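RNA pseudouridylate synthase domain-containing protein 1 (Homo sapiens, PDB 5VBB) probably binds RNA and isomerises uridine to pseudouridine in it, as a member of the RluA family of pseudouridine synthases. Local coordinates at residues F18-K23 / V222-P227; R94-Y99 / A210-I215; G105-S110 / P160-L165; L151-Y156 / T242-L247. All coordinates share one frame; numbering follows the deposited sequence.

Contact 1. Residues F18-K23 / V222-P227; sequences FLVVNK and VEVCTP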
loop_
_atom_site.group_PDB
_atom_site.type_symbol
_atom_site.label_atom_id
_atom_site.label_comp_id
_atom_site.label_asym_id
_atom_site.label_seq_id
_atom_site.Cartn_x
_atom_site.Cartn_y
_atom_site.Cartn_z
ATOM N N PHE A 18 -6.010 12.603 15.986
ATOM C CA PHE A 18 -5.407 11.602 15.132
ATOM C C PHE A 18 -3.940 11.812 14.951
ATOM O O PHE A 18 -3.444 12.928 14.966
ATOM C CB PHE A 18 -6.074 11.609 13.744
ATOM C CG PHE A 18 -7.515 11.190 13.788
ATOM C CD1 PHE A 18 -7.859 9.858 13.915
ATOM C CD2 PHE A 18 -8.528 12.136 13.752
ATOM C CE1 PHE A 18 -9.189 9.466 13.887
ATOM C CE2 PHE A 18 -9.854 11.753 13.791
ATOM C CZ PHE A 18 -10.181 10.415 13.836
ATOM N N LEU A 19 -3.271 10.718 14.659
ATOM C CA LEU A 19 -1.864 10.667 14.357
ATOM C C LEU A 19 -1.742 9.746 13.139
ATOM O O LEU A 19 -2.339 8.681 13.148
ATOM C CB LEU A 19 -1.138 10.084 15.574
ATOM C CG LEU A 19 0.296 9.707 15.460
ATOM C CD1 LEU A 19 1.120 10.862 14.974
ATOM C CD2 LEU A 19 0.815 9.262 16.799
ATOM N N VAL A 20 -1.011 10.157 12.111
ATOM C CA VAL A 20 -0.744 9.323 10.921
ATOM C C VAL A 20 0.751 9.145 10.845
ATOM O O VAL A 20 1.494 10.123 10.745
ATOM C CB VAL A 20 -1.302 9.842 9.574
ATOM C CG1 VAL A 20 -1.104 8.819 8.449
ATOM C CG2 VAL A 20 -2.755 10.225 9.689
ATOM N N VAL A 21 1.189 7.890 10.848
ATOM C CA VAL A 21 2.604 7.578 10.741
ATOM C C VAL A 21 2.892 7.161 9.322
ATOM O O VAL A 21 1.985 6.738 8.596
ATOM C CB VAL A 21 3.080 6.496 11.767
ATOM C CG1 VAL A 21 2.780 6.925 13.202
ATOM C CG2 VAL A 21 2.449 5.141 11.492
ATOM N N ASN A 22 4.157 7.251 8.932
ATOM C CA ASN A 22 4.656 6.732 7.673
ATOM C C ASN A 22 5.368 5.438 8.123
ATOM O O ASN A 22 6.508 5.463 8.569
ATOM C CB ASN A 22 5.591 7.735 7.000
ATOM C CG ASN A 22 6.164 7.252 5.704
ATOM O OD1 ASN A 22 5.822 6.178 5.228
ATOM N ND2 ASN A 22 7.030 8.039 5.099
ATOM N N LYS A 23 4.609 4.353 8.198
ATOM C CA LYS A 23 5.092 3.098 8.766
ATOM C C LYS A 23 6.278 2.581 7.973
ATOM O O LYS A 23 6.295 2.663 6.762
ATOM C CB LYS A 23 3.977 2.018 8.801
ATOM C CG LYS A 23 4.377 0.738 9.550
ATOM C CD LYS A 23 3.298 -0.345 9.473
ATOM C CE LYS A 23 3.285 -1.223 8.251
ATOM N NZ LYS A 23 4.465 -2.090 8.088
ATOM N N VAL A 222 -8.983 13.610 7.841
ATOM C CA VAL A 222 -7.590 13.193 7.979
ATOM C C VAL A 222 -7.130 12.885 6.586
ATOM O O VAL A 222 -7.587 11.893 6.037
ATOM C CB VAL A 222 -7.442 11.963 8.896
ATOM C CG1 VAL A 222 -5.975 11.499 8.981
ATOM C CG2 VAL A 222 -8.030 12.227 10.269
ATOM N N GLU A 223 -6.277 13.740 5.989
ATOM C CA GLU A 223 -5.842 13.519 4.622
ATOM C C GLU A 223 -4.339 13.645 4.523
ATOM O O GLU A 223 -3.773 14.683 4.890
ATOM C CB GLU A 223 -6.557 14.508 3.711
ATOM C CG GLU A 223 -6.091 14.493 2.271
ATOM C CD GLU A 223 -6.898 15.412 1.380
ATOM O OE1 GLU A 223 -7.601 16.301 1.907
ATOM O OE2 GLU A 223 -6.846 15.222 0.145
ATOM N N VAL A 224 -3.666 12.598 4.057
ATOM C CA VAL A 224 -2.223 12.683 3.968
ATOM C C VAL A 224 -1.778 12.132 2.649
ATOM O O VAL A 224 -2.421 11.269 2.031
ATOM C CB VAL A 224 -1.435 12.041 5.173
ATOM C CG1 VAL A 224 -2.120 12.319 6.497
ATOM C CG2 VAL A 224 -1.231 10.545 5.013
ATOM N N CYS A 225 -0.675 12.708 2.210
ATOM C CA CYS A 225 0.062 12.329 1.053
ATOM C C CYS A 225 1.503 12.310 1.475
ATOM O O CYS A 225 2.123 13.362 1.610
ATOM C CB CYS A 225 -0.183 13.307 -0.085
ATOM S SG CYS A 225 0.201 12.603 -1.666
ATOM N N THR A 226 1.996 11.118 1.798
ATOM C CA THR A 226 3.333 10.948 2.312
ATOM C C THR A 226 4.397 11.177 1.238
ATOM O O THR A 226 4.087 11.097 0.038
ATOM C CB THR A 226 3.575 9.500 2.813
ATOM O OG1 THR A 226 3.762 8.653 1.674
ATOM C CG2 THR A 226 2.501 8.976 3.720
ATOM N N PRO A 227 5.681 11.319 1.650
ATOM C CA PRO A 227 6.755 11.387 0.656
ATOM C C PRO A 227 6.854 10.094 -0.154
ATOM O O PRO A 227 6.513 9.011 0.325
ATOM C CB PRO A 227 8.023 11.549 1.505
ATOM C CG PRO A 227 7.561 12.085 2.799
ATOM C CD PRO A 227 6.225 11.431 3.019
HETATM O O HOH W 1 7.930 7.667 2.166
#

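Contact 2. Residues R94-Y99 / A210-I215; sequences RVTKAY and AFYLRI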
loop_
_atom_site.group_PDB
_atom_site.type_symbol
_atom_site.label_atom_id
_atom_site.label_comp_id
_atom_site.label_asym_id
_atom_site.label_seq_id
_atom_site.Cartn_x
_atom_site.Cartn_y
_atom_site.Cartn_z
ATOM N N ARG A 94 -16.171 4.814 3.125
ATOM C CA ARG A 94 -16.038 6.225 2.730
ATOM C C ARG A 94 -14.569 6.688 2.720
ATOM O O ARG A 94 -14.313 7.865 2.484
ATOM C CB ARG A 94 -16.874 7.097 3.664
ATOM C CG ARG A 94 -18.362 6.725 3.610
ATOM C CD ARG A 94 -19.263 7.738 4.272
ATOM N NE ARG A 94 -19.190 7.681 5.739
ATOM C CZ ARG A 94 -18.482 8.492 6.528
ATOM N NH1 ARG A 94 -18.516 8.339 7.849
ATOM N NH2 ARG A 94 -17.734 9.462 6.008
ATOM N N VAL A 95 -13.607 5.767 2.913
ATOM C CA VAL A 95 -12.160 6.109 2.932
ATOM C C VAL A 95 -11.560 6.015 1.543
ATOM O O VAL A 95 -11.937 5.137 0.771
ATOM C CB VAL A 95 -11.428 5.192 3.934
ATOM C CG1 VAL A 95 -9.895 5.294 3.833
ATOM C CG2 VAL A 95 -11.921 5.479 5.348
ATOM N N THR A 96 -10.617 6.933 1.218
ATOM C CA THR A 96 -9.891 6.916 -0.051
ATOM C C THR A 96 -8.432 6.545 0.252
ATOM O O THR A 96 -7.824 7.105 1.166
ATOM C CB THR A 96 -9.987 8.253 -0.766
ATOM O OG1 THR A 96 -11.357 8.543 -0.968
ATOM C CG2 THR A 96 -9.276 8.256 -2.117
ATOM N N LYS A 97 -7.873 5.609 -0.526
ATOM C CA LYS A 97 -6.487 5.201 -0.379
ATOM C C LYS A 97 -5.830 5.051 -1.719
ATOM O O LYS A 97 -6.479 4.610 -2.651
ATOM C CB LYS A 97 -6.401 3.819 0.293
ATOM C CG LYS A 97 -7.028 3.672 1.649
ATOM C CD LYS A 97 -6.529 2.393 2.325
ATOM C CE LYS A 97 -7.276 2.069 3.590
ATOM N NZ LYS A 97 -6.971 0.706 4.104
ATOM N N ALA A 98 -4.530 5.363 -1.811
ATOM C CA ALA A 98 -3.718 5.100 -2.984
ATOM C C ALA A 98 -2.327 4.695 -2.549
ATOM O O ALA A 98 -1.838 5.071 -1.461
ATOM C CB ALA A 98 -3.675 6.292 -3.941
ATOM N N TYR A 99 -1.697 3.876 -3.374
ATOM C CA TYR A 99 -0.389 3.326 -3.088
ATOM C C TYR A 99 0.507 3.551 -4.248
ATOM O O TYR A 99 0.033 3.678 -5.372
ATOM C CB TYR A 99 -0.480 1.798 -2.897
ATOM C CG TYR A 99 -1.338 1.336 -1.755
ATOM C CD1 TYR A 99 -2.717 1.527 -1.772
ATOM C CD2 TYR A 99 -0.777 0.700 -0.645
ATOM C CE1 TYR A 99 -3.509 1.161 -0.692
ATOM C CE2 TYR A 99 -1.574 0.281 0.421
ATOM C CZ TYR A 99 -2.938 0.524 0.392
ATOM O OH TYR A 99 -3.769 0.073 1.366
ATOM N N ALA A 210 1.948 2.730 1.049
ATOM C CA ALA A 210 0.631 3.376 1.193
ATOM C C ALA A 210 0.903 4.861 1.175
ATOM O O ALA A 210 1.427 5.421 2.123
ATOM C CB ALA A 210 -0.029 2.929 2.492
ATOM N N PHE A 211 0.554 5.493 0.079
ATOM C CA PHE A 211 0.916 6.867 -0.231
ATOM C C PHE A 211 -0.114 7.897 0.168
ATOM O O PHE A 211 0.225 8.852 0.848
ATOM C CB PHE A 211 1.158 6.917 -1.750
ATOM C CG PHE A 211 1.453 8.254 -2.363
ATOM C CD1 PHE A 211 2.617 8.942 -2.035
ATOM C CD2 PHE A 211 0.690 8.722 -3.418
ATOM C CE1 PHE A 211 2.995 10.084 -2.749
ATOM C CE2 PHE A 211 1.014 9.901 -4.055
ATOM C CZ PHE A 211 2.191 10.546 -3.762
ATOM N N TYR A 212 -1.364 7.706 -0.220
ATOM C CA TYR A 212 -2.429 8.659 -0.018
ATOM C C TYR A 212 -3.497 8.032 0.862
ATOM O O TYR A 212 -3.835 6.863 0.685
ATOM C CB TYR A 212 -2.998 9.090 -1.374
ATOM C CG TYR A 212 -4.132 10.079 -1.247
ATOM C CD1 TYR A 212 -3.883 11.437 -1.060
ATOM C CD2 TYR A 212 -5.457 9.661 -1.302
ATOM C CE1 TYR A 212 -4.929 12.334 -0.828
ATOM C CE2 TYR A 212 -6.504 10.555 -1.121
ATOM C CZ TYR A 212 -6.243 11.893 -0.921
ATOM O OH TYR A 212 -7.325 12.720 -0.768
ATOM N N LEU A 213 -3.980 8.781 1.836
ATOM C CA LEU A 213 -5.026 8.291 2.733
ATOM C C LEU A 213 -5.939 9.453 3.110
ATOM O O LEU A 213 -5.459 10.517 3.446
ATOM C CB LEU A 213 -4.393 7.635 3.971
ATOM C CG LEU A 213 -5.319 7.192 5.130
ATOM C CD1 LEU A 213 -6.158 5.973 4.730
ATOM C CD2 LEU A 213 -4.485 6.892 6.399
ATOM N N ARG A 214 -7.240 9.284 2.955
ATOM C CA ARG A 214 -8.218 10.301 3.300
ATOM C C ARG A 214 -9.315 9.622 4.082
ATOM O O ARG A 214 -9.918 8.697 3.555
ATOM C CB ARG A 214 -8.793 10.962 2.060
ATOM C CG ARG A 214 -9.620 12.216 2.374
ATOM C CD ARG A 214 -10.668 12.498 1.304
ATOM N NE ARG A 214 -10.082 12.634 -0.021
ATOM C CZ ARG A 214 -10.754 12.659 -1.172
ATOM N NH1 ARG A 214 -12.079 12.563 -1.182
ATOM N NH2 ARG A 214 -10.107 12.783 -2.316
ATOM N N ILE A 215 -9.565 10.074 5.343
ATOM C CA ILE A 215 -10.561 9.503 6.239
ATOM C C ILE A 215 -11.502 10.689 6.597
ATOM O O ILE A 215 -11.133 11.549 7.387
ATOM C CB ILE A 215 -9.888 8.879 7.468
ATOM C CG1 ILE A 215 -8.759 7.873 7.037
ATOM C CG2 ILE A 215 -10.947 8.208 8.362
ATOM C CD1 ILE A 215 -7.910 7.356 8.131
#

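Contact 3. Residues G105-S110 / P160-L165; sequences GHIQES and PVSKVL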
loop_
_atom_site.group_PDB
_atom_site.type_symbol
_atom_site.label_atom_id
_atom_site.label_comp_id
_atom_site.label_asym_id
_atom_site.label_seq_id
_atom_site.Cartn_x
_atom_site.Cartn_y
_atom_site.Cartn_z
ATOM N N GLY A 105 8.386 -5.900 -14.877
ATOM C CA GLY A 105 8.043 -5.699 -16.279
ATOM C C GLY A 105 7.560 -4.301 -16.606
ATOM O O GLY A 105 7.146 -3.548 -15.719
ATOM N N HIS A 106 7.608 -3.952 -17.899
ATOM C CA HIS A 106 7.129 -2.686 -18.451
ATOM C C HIS A 106 5.656 -2.860 -18.857
ATOM O O HIS A 106 5.387 -3.589 -19.804
ATOM C CB HIS A 106 7.960 -2.296 -19.690
ATOM C CG HIS A 106 9.339 -1.812 -19.345
ATOM N ND1 HIS A 106 10.304 -1.652 -20.314
ATOM C CD2 HIS A 106 9.823 -1.353 -18.164
ATOM C CE1 HIS A 106 11.373 -1.187 -19.685
ATOM N NE2 HIS A 106 11.124 -0.978 -18.387
ATOM N N ILE A 107 4.712 -2.210 -18.150
ATOM C CA ILE A 107 3.278 -2.310 -18.458
ATOM C C ILE A 107 3.021 -1.343 -19.598
ATOM O O ILE A 107 3.264 -0.152 -19.420
ATOM C CB ILE A 107 2.458 -1.991 -17.193
ATOM C CG1 ILE A 107 2.770 -3.048 -16.113
ATOM C CG2 ILE A 107 0.957 -1.940 -17.492
ATOM C CD1 ILE A 107 2.100 -2.886 -14.742
ATOM N N GLN A 108 2.578 -1.832 -20.777
ATOM C CA GLN A 108 2.418 -0.963 -21.950
ATOM C C GLN A 108 1.124 -0.146 -21.924
ATOM O O GLN A 108 1.126 0.954 -22.455
ATOM C CB GLN A 108 2.510 -1.779 -23.244
ATOM C CG GLN A 108 3.803 -2.596 -23.365
ATOM C CD GLN A 108 5.072 -1.759 -23.316
ATOM O OE1 GLN A 108 5.113 -0.606 -23.776
ATOM N NE2 GLN A 108 6.155 -2.335 -22.798
ATOM N N GLU A 109 0.066 -0.617 -21.262
ATOM C CA GLU A 109 -1.193 0.155 -21.119
ATOM C C GLU A 109 -0.937 1.306 -20.138
ATOM O O GLU A 109 -0.280 1.075 -19.132
ATOM C CB GLU A 109 -2.313 -0.720 -20.536
ATOM C CG GLU A 109 -2.693 -1.930 -21.366
ATOM C CD GLU A 109 -2.005 -3.253 -21.089
ATOM O OE1 GLU A 109 -1.254 -3.347 -20.092
ATOM O OE2 GLU A 109 -2.194 -4.193 -21.896
ATOM N N SER A 110 -1.475 2.508 -20.377
ATOM C CA SER A 110 -1.264 3.627 -19.450
ATOM C C SER A 110 -2.071 3.459 -18.162
ATOM O O SER A 110 -1.644 3.913 -17.107
ATOM C CB SER A 110 -1.591 4.963 -20.113
ATOM O OG SER A 110 -2.979 5.247 -20.121
ATOM N N PRO A 160 13.704 -4.818 -15.982
ATOM C CA PRO A 160 12.582 -3.935 -16.357
ATOM C C PRO A 160 11.473 -3.909 -15.308
ATOM O O PRO A 160 11.008 -4.954 -14.851
ATOM C CB PRO A 160 12.078 -4.528 -17.678
ATOM C CG PRO A 160 12.655 -5.889 -17.742
ATOM C CD PRO A 160 13.906 -5.878 -16.989
ATOM N N VAL A 161 11.123 -2.714 -14.862
ATOM C CA VAL A 161 10.042 -2.565 -13.904
ATOM C C VAL A 161 9.205 -1.335 -14.273
ATOM O O VAL A 161 9.682 -0.402 -14.949
ATOM C CB VAL A 161 10.489 -2.453 -12.407
ATOM C CG1 VAL A 161 11.329 -3.640 -11.947
ATOM C CG2 VAL A 161 11.146 -1.135 -12.109
ATOM N N SER A 162 8.016 -1.300 -13.711
ATOM C CA SER A 162 7.118 -0.148 -13.845
ATOM C C SER A 162 6.835 0.485 -12.503
ATOM O O SER A 162 6.421 -0.198 -11.577
ATOM C CB SER A 162 5.784 -0.559 -14.460
ATOM O OG SER A 162 5.973 -1.093 -15.758
ATOM N N LYS A 163 6.973 1.801 -12.415
ATOM C CA LYS A 163 6.537 2.517 -11.238
ATOM C C LYS A 163 5.055 2.858 -11.456
ATOM O O LYS A 163 4.704 3.414 -12.504
ATOM C CB LYS A 163 7.339 3.792 -11.027
ATOM C CG LYS A 163 6.945 4.474 -9.728
ATOM C CD LYS A 163 7.902 5.594 -9.434
ATOM C CE LYS A 163 7.433 6.385 -8.256
ATOM N NZ LYS A 163 8.318 7.552 -7.989
ATOM N N VAL A 164 4.181 2.487 -10.495
ATOM C CA VAL A 164 2.749 2.672 -10.656
ATOM C C VAL A 164 2.102 3.317 -9.469
ATOM O O VAL A 164 2.607 3.221 -8.348
ATOM C CB VAL A 164 2.027 1.326 -10.950
ATOM C CG1 VAL A 164 2.640 0.607 -12.146
ATOM C CG2 VAL A 164 2.038 0.410 -9.721
ATOM N N LEU A 165 0.908 3.885 -9.712
ATOM C CA LEU A 165 0.006 4.384 -8.682
ATOM C C LEU A 165 -1.152 3.371 -8.664
ATOM O O LEU A 165 -1.703 3.047 -9.730
ATOM C CB LEU A 165 -0.504 5.783 -9.036
ATOM C CG LEU A 165 -1.498 6.468 -8.064
ATOM C CD1 LEU A 165 -0.868 6.730 -6.738
ATOM C CD2 LEU A 165 -1.946 7.771 -8.610
#

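Contact 4. Residues L151-Y156 / T242-L247; sequences LEHGLY and TLLQSL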
loop_
_atom_site.group_PDB
_atom_site.type_symbol
_atom_site.label_atom_id
_atom_site.label_comp_id
_atom_site.label_asym_id
_atom_site.label_seq_id
_atom_site.Cartn_x
_atom_site.Cartn_y
_atom_site.Cartn_z
ATOM N N LEU A 151 3.176 5.171 -14.019
ATOM C CA LEU A 151 3.843 6.456 -13.867
ATOM C C LEU A 151 5.100 6.511 -14.708
ATOM O O LEU A 151 5.344 7.497 -15.407
ATOM C CB LEU A 151 4.193 6.698 -12.408
ATOM C CG LEU A 151 3.038 6.713 -11.451
ATOM C CD1 LEU A 151 3.558 6.710 -10.023
ATOM C CD2 LEU A 151 2.057 7.858 -11.775
ATOM N N GLU A 152 5.930 5.464 -14.622
ATOM C CA GLU A 152 7.203 5.438 -15.325
ATOM C C GLU A 152 7.631 4.027 -15.646
ATOM O O GLU A 152 7.238 3.096 -14.959
ATOM C CB GLU A 152 8.331 6.057 -14.415
ATOM C CG GLU A 152 8.416 7.588 -14.329
ATOM C CD GLU A 152 9.465 8.158 -13.382
ATOM O OE1 GLU A 152 9.519 7.678 -12.232
ATOM O OE2 GLU A 152 10.229 9.073 -13.775
ATOM N N HIS A 153 8.496 3.891 -16.665
ATOM C CA HIS A 153 9.202 2.650 -16.977
ATOM C C HIS A 153 10.649 2.932 -16.619
ATOM O O HIS A 153 11.135 4.055 -16.796
ATOM C CB HIS A 153 9.122 2.268 -18.458
ATOM C CG HIS A 153 7.791 1.754 -18.897
ATOM N ND1 HIS A 153 7.462 1.693 -20.230
ATOM C CD2 HIS A 153 6.763 1.247 -18.171
ATOM C CE1 HIS A 153 6.221 1.234 -20.275
ATOM N NE2 HIS A 153 5.776 0.920 -19.063
ATOM N N GLY A 154 11.335 1.903 -16.143
ATOM C CA GLY A 154 12.741 2.011 -15.795
ATOM C C GLY A 154 13.351 0.663 -15.526
ATOM O O GLY A 154 12.713 -0.364 -15.775
ATOM N N LEU A 155 14.531 0.662 -14.895
ATOM C CA LEU A 155 15.152 -0.585 -14.487
ATOM C C LEU A 155 15.329 -0.557 -12.969
ATOM O O LEU A 155 15.701 0.486 -12.431
ATOM C CB LEU A 155 16.519 -0.814 -15.152
ATOM C CG LEU A 155 16.607 -0.748 -16.682
ATOM C CD1 LEU A 155 18.013 -0.779 -17.105
ATOM C CD2 LEU A 155 15.803 -1.864 -17.344
ATOM N N TYR A 156 15.046 -1.697 -12.282
ATOM C CA TYR A 156 15.311 -1.855 -10.862
ATOM C C TYR A 156 16.382 -2.936 -10.761
ATOM O O TYR A 156 16.145 -4.069 -11.193
ATOM C CB TYR A 156 14.071 -2.223 -10.044
ATOM C CG TYR A 156 14.398 -2.109 -8.585
ATOM C CD1 TYR A 156 14.422 -0.866 -7.963
ATOM C CD2 TYR A 156 14.972 -3.178 -7.901
ATOM C CE1 TYR A 156 14.904 -0.712 -6.670
ATOM C CE2 TYR A 156 15.462 -3.035 -6.611
ATOM C CZ TYR A 156 15.433 -1.795 -6.001
ATOM O OH TYR A 156 15.907 -1.661 -4.736
ATOM N N THR A 242 11.641 6.195 -18.780
ATOM C CA THR A 242 10.536 6.796 -19.557
ATOM C C THR A 242 9.433 7.278 -18.636
ATOM O O THR A 242 8.929 6.501 -17.829
ATOM C CB THR A 242 9.941 5.803 -20.550
ATOM O OG1 THR A 242 10.982 5.241 -21.337
ATOM C CG2 THR A 242 8.877 6.453 -21.471
ATOM N N LEU A 243 9.032 8.535 -18.786
ATOM C CA LEU A 243 7.933 9.095 -18.016
ATOM C C LEU A 243 6.641 8.911 -18.779
ATOM O O LEU A 243 6.546 9.380 -19.906
ATOM C CB LEU A 243 8.159 10.586 -17.759
ATOM C CG LEU A 243 7.076 11.297 -16.927
ATOM C CD1 LEU A 243 7.092 10.844 -15.487
ATOM C CD2 LEU A 243 7.264 12.789 -16.995
ATOM N N LEU A 244 5.649 8.243 -18.176
ATOM C CA LEU A 244 4.332 8.108 -18.778
ATOM C C LEU A 244 3.400 9.161 -18.186
ATOM O O LEU A 244 2.753 9.901 -18.941
ATOM C CB LEU A 244 3.736 6.692 -18.613
ATOM C CG LEU A 244 4.309 5.612 -19.570
ATOM C CD1 LEU A 244 5.509 4.944 -18.978
ATOM C CD2 LEU A 244 3.244 4.536 -19.899
ATOM N N GLN A 245 3.309 9.237 -16.849
ATOM C CA GLN A 245 2.375 10.178 -16.211
ATOM C C GLN A 245 3.008 10.874 -15.033
ATOM O O GLN A 245 3.916 10.348 -14.407
ATOM C CB GLN A 245 1.080 9.432 -15.794
ATOM C CG GLN A 245 0.190 9.209 -16.992
ATOM C CD GLN A 245 -0.984 8.296 -16.775
ATOM O OE1 GLN A 245 -2.143 8.759 -16.640
ATOM N NE2 GLN A 245 -0.716 6.979 -16.933
ATOM N N SER A 246 2.492 12.058 -14.725
ATOM C CA SER A 246 2.976 12.895 -13.635
ATOM C C SER A 246 2.290 12.505 -12.318
ATOM O O SER A 246 1.074 12.635 -12.214
ATOM C CB SER A 246 2.664 14.359 -13.931
ATOM O OG SER A 246 2.875 15.169 -12.787
ATOM N N LEU A 247 3.067 12.156 -11.291
ATOM C CA LEU A 247 2.493 11.851 -9.983
ATOM C C LEU A 247 1.906 13.083 -9.307
ATOM O O LEU A 247 0.902 12.945 -8.615
ATOM C CB LEU A 247 3.550 11.206 -9.084
ATOM C CG LEU A 247 3.120 10.742 -7.708
ATOM C CD1 LEU A 247 1.917 9.781 -7.783
ATOM C CD2 LEU A 247 4.273 10.075 -7.025
#

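Contact 1. Residues F18-K23 / V222-P227
Val-20 of strand 18-23 sets its two methyls against two valines of strand 221-225. CG2 comes within 3.5 Å of Val-222 CG1, and these two side chains pass one another head to tail. CG1 meets Val-224 CG2 at 3.8 Å, and here the methyl ends meet point to point. With CG1 anti to the backbone N (chi1 -173°) and CG2 anti to the carbonyl carbon, CG1 faces Val-224 alone, while CG2 sits between Val-222 CG1 and Val-224 CG1. The second of these bumps lies 3.9 Å from Val-20 CG2. If Val-20 were cut back to an alanine, both methyls would go, and a gap is likely to open in front of Val-222 CG1 and Val-224 CG2. The other branch of Val-222 fills the space under Phe-18. Its CG2 sits over one ring face, 3.9 Å from the centroid of the Phe-18 ring and 28° off the ring normal, a CH-pi contact displaced toward CD2. At the far end the packing turns polar. Asn-22 ND2 lies 4.1 Å from Pro-227 CD, and one water accepts from Asn-22 ND2 and donates to Pro-227 O. No direct hydrogen bond joins the two segments. Their strands run nearly parallel, at 18°, with axes 8.9 Å apart, a spacing that suits side-chain packing. Strand 18-23 lies between strands 10-14 and 73-77 in a four-stranded antiparallel sheet. Strand 221-225 pairs with strand 208-216 in the larger sheet, and Thr-226 OG1 is hydrogen-bonded to His-209 of that strand.

Contact 2. Residues R94-Y99 / A210-I215
Ala-98 O takes two backbone N-H groups, from Phe-211 and Tyr-212, at a classic beta bulge. The bulge interrupts an antiparallel pairing of strands 96-104 and 208-216 in the large sheet of this RluA-family fold. Phe-211 N lies in the carbonyl plane of Ala-98, 2.9 Å from its O. Tyr-212 N stands above that plane, with a straighter N-H...O angle of 173°. Beyond the bulge the register moves by one, and Tyr-99 pairs with Ala-210. Tyr-99 CE2 comes 3.7 Å from Ala-210 CB. The Tyr-99 side chain lies about 7 Å from that of Asp-67, the active-site residue inferred by similarity.

On the face with Lys-97, Leu-213 CD1 rests 3.9 Å from Lys-97 CG, the two side chains side by side. On the other face Thr-96, Tyr-212 and Arg-214 gather. Thr-96 chi1 of -58° turns CG2 to the edge of the Tyr-212 ring, 3.7 Å from CE2. Thr-96 OG1 lies over one face of the Arg-214 guanidinium, toward the rim and too far to bond. Arg-214 NH1 forms a salt bridge with Asp-259. Tyr-212 OH has a further hydrogen-bond partner in Glu-223. Arg-214 grips that hydroxyl side-on in its guanidinium plane, with NE 2.9 Å and NH2 3.2 Å from Tyr-212 OH.

Contact 3. Residues G105-S110 / P160-L165
Gly-105 and His-106 run past Val-161 and Ser-162, and Gly-105 N bonds to Pro-160 O at 2.8 Å from well above the carbonyl plane. This is the loop after strand 96-104 laid against strand 159-168, its antiparallel neighbour in the large sheet. Gly-105 has a positive phi of 84°, a value that favours glycine.

Ser-162 ties the loop down through one oxygen. Its OG is turned anti to the carbonyl carbon (chi1 -61°) and points at the loop backbone. It donates to Gly-105 O at 2.7 Å, in the carbonyl plane and on a lone pair. It also accepts from Ile-107 N, 2.9 Å from Ser-162 OG. One hydroxyl thus bridges the two peptide groups that flank His-106. With an alanine here instead of Ser-162, Gly-105 O and Ile-107 N would probably lose their shared mate and the loop could shift. Ile-107 CG1 packs alongside the same hydroxyl, and its CD1 makes a looser contact with Val-164 CG1, at 4.4 Å.

The His-106 ring crosses Pro-160 at about a right angle. It is held by outside partners too: NE2 is hydrogen-bonded to Gly-154 O, and the ring stacks on that of His-153. Ile-107 O in turn receives a hydrogen bond from His-153 NE2. At the edge of the His-106 ring, CD2 approaches Val-161 O at 3.4 Å. Over one face, Pro-160 CB makes a CH-pi contact, 3.9 Å from the centroid of the His-106 ring and 14° off its normal.

Contact 4. Residues L151-Y156 / T242-L247
Leu-244 packs its side chain against His-153. Its CB lies 3.7 Å from Leu-151 O, the oxygen that its own backbone N binds. CG is turned anti to the carbonyl carbon (chi1 -77°) and carries CD1 forward over the histidine. CD1 is the methyl that does the touching. It sits 3.8 Å from the centroid of the His-153 ring and only 2° off the ring normal, a CH-pi contact nearly over the centre. All five ring atoms are therefore almost equally near it. CD1 also approaches His-153 N, at 3.9 Å. The polar end of the ring, His-153 NE2, has its partner outside the two segments, in Ile-107 O.

The backbones here form the antiparallel pairing of strands 146-156 and 238-243 in the large sheet. His-153 and Thr-242 are a hydrogen-bonded pair. Thr-242 N donates to His-153 O at 3.0 Å and 177°, and His-153 N donates back to Thr-242 O at 2.9 Å. Glu-152 and Leu-243 form the next, non-hydrogen-bonded pair. Leu-151 and Glu-152 both face Lys-163 of strand 159-168, a classic beta bulge.

Past the pairing, Leu-151 O takes two donors, Leu-244 N and Gln-245 N, from the same face of its carbonyl plane. Leu-243 CD1 touches Glu-152 CG at 3.7 Å. Ser-246 is the N-cap of helix 247-256, its OG bonded to Gln-249 N. Leu-247, in the first turn of that helix, brings its CD1 within 4.1 Å of Leu-151 CD1.

All four contacts reach the large antiparallel sheet. Contact 2 pairs strands 96-104 and 208-216, and strand 221-225 of contact 1 lies beside 208-216. Contact 1 packs a strand of the four-stranded sheet against the large one. Contacts 1 and 2 have centres about 9 Å apart and meet where Glu-223 binds Tyr-212. Contacts 3 and 4 have centres about 7 Å apart, joined by neighbouring strands 146-156 and 159-168. The centres of contacts 1 and 3 lie about 26 Å apart, on opposite sides of the chain's centre. Phe-211 links contact 2 to Leu-247 of contact 4. Along the chain, contact 1 encloses contact 2, which encloses contact 3; contact 4 crosses all three, bringing the C-terminal part back onto the sheet.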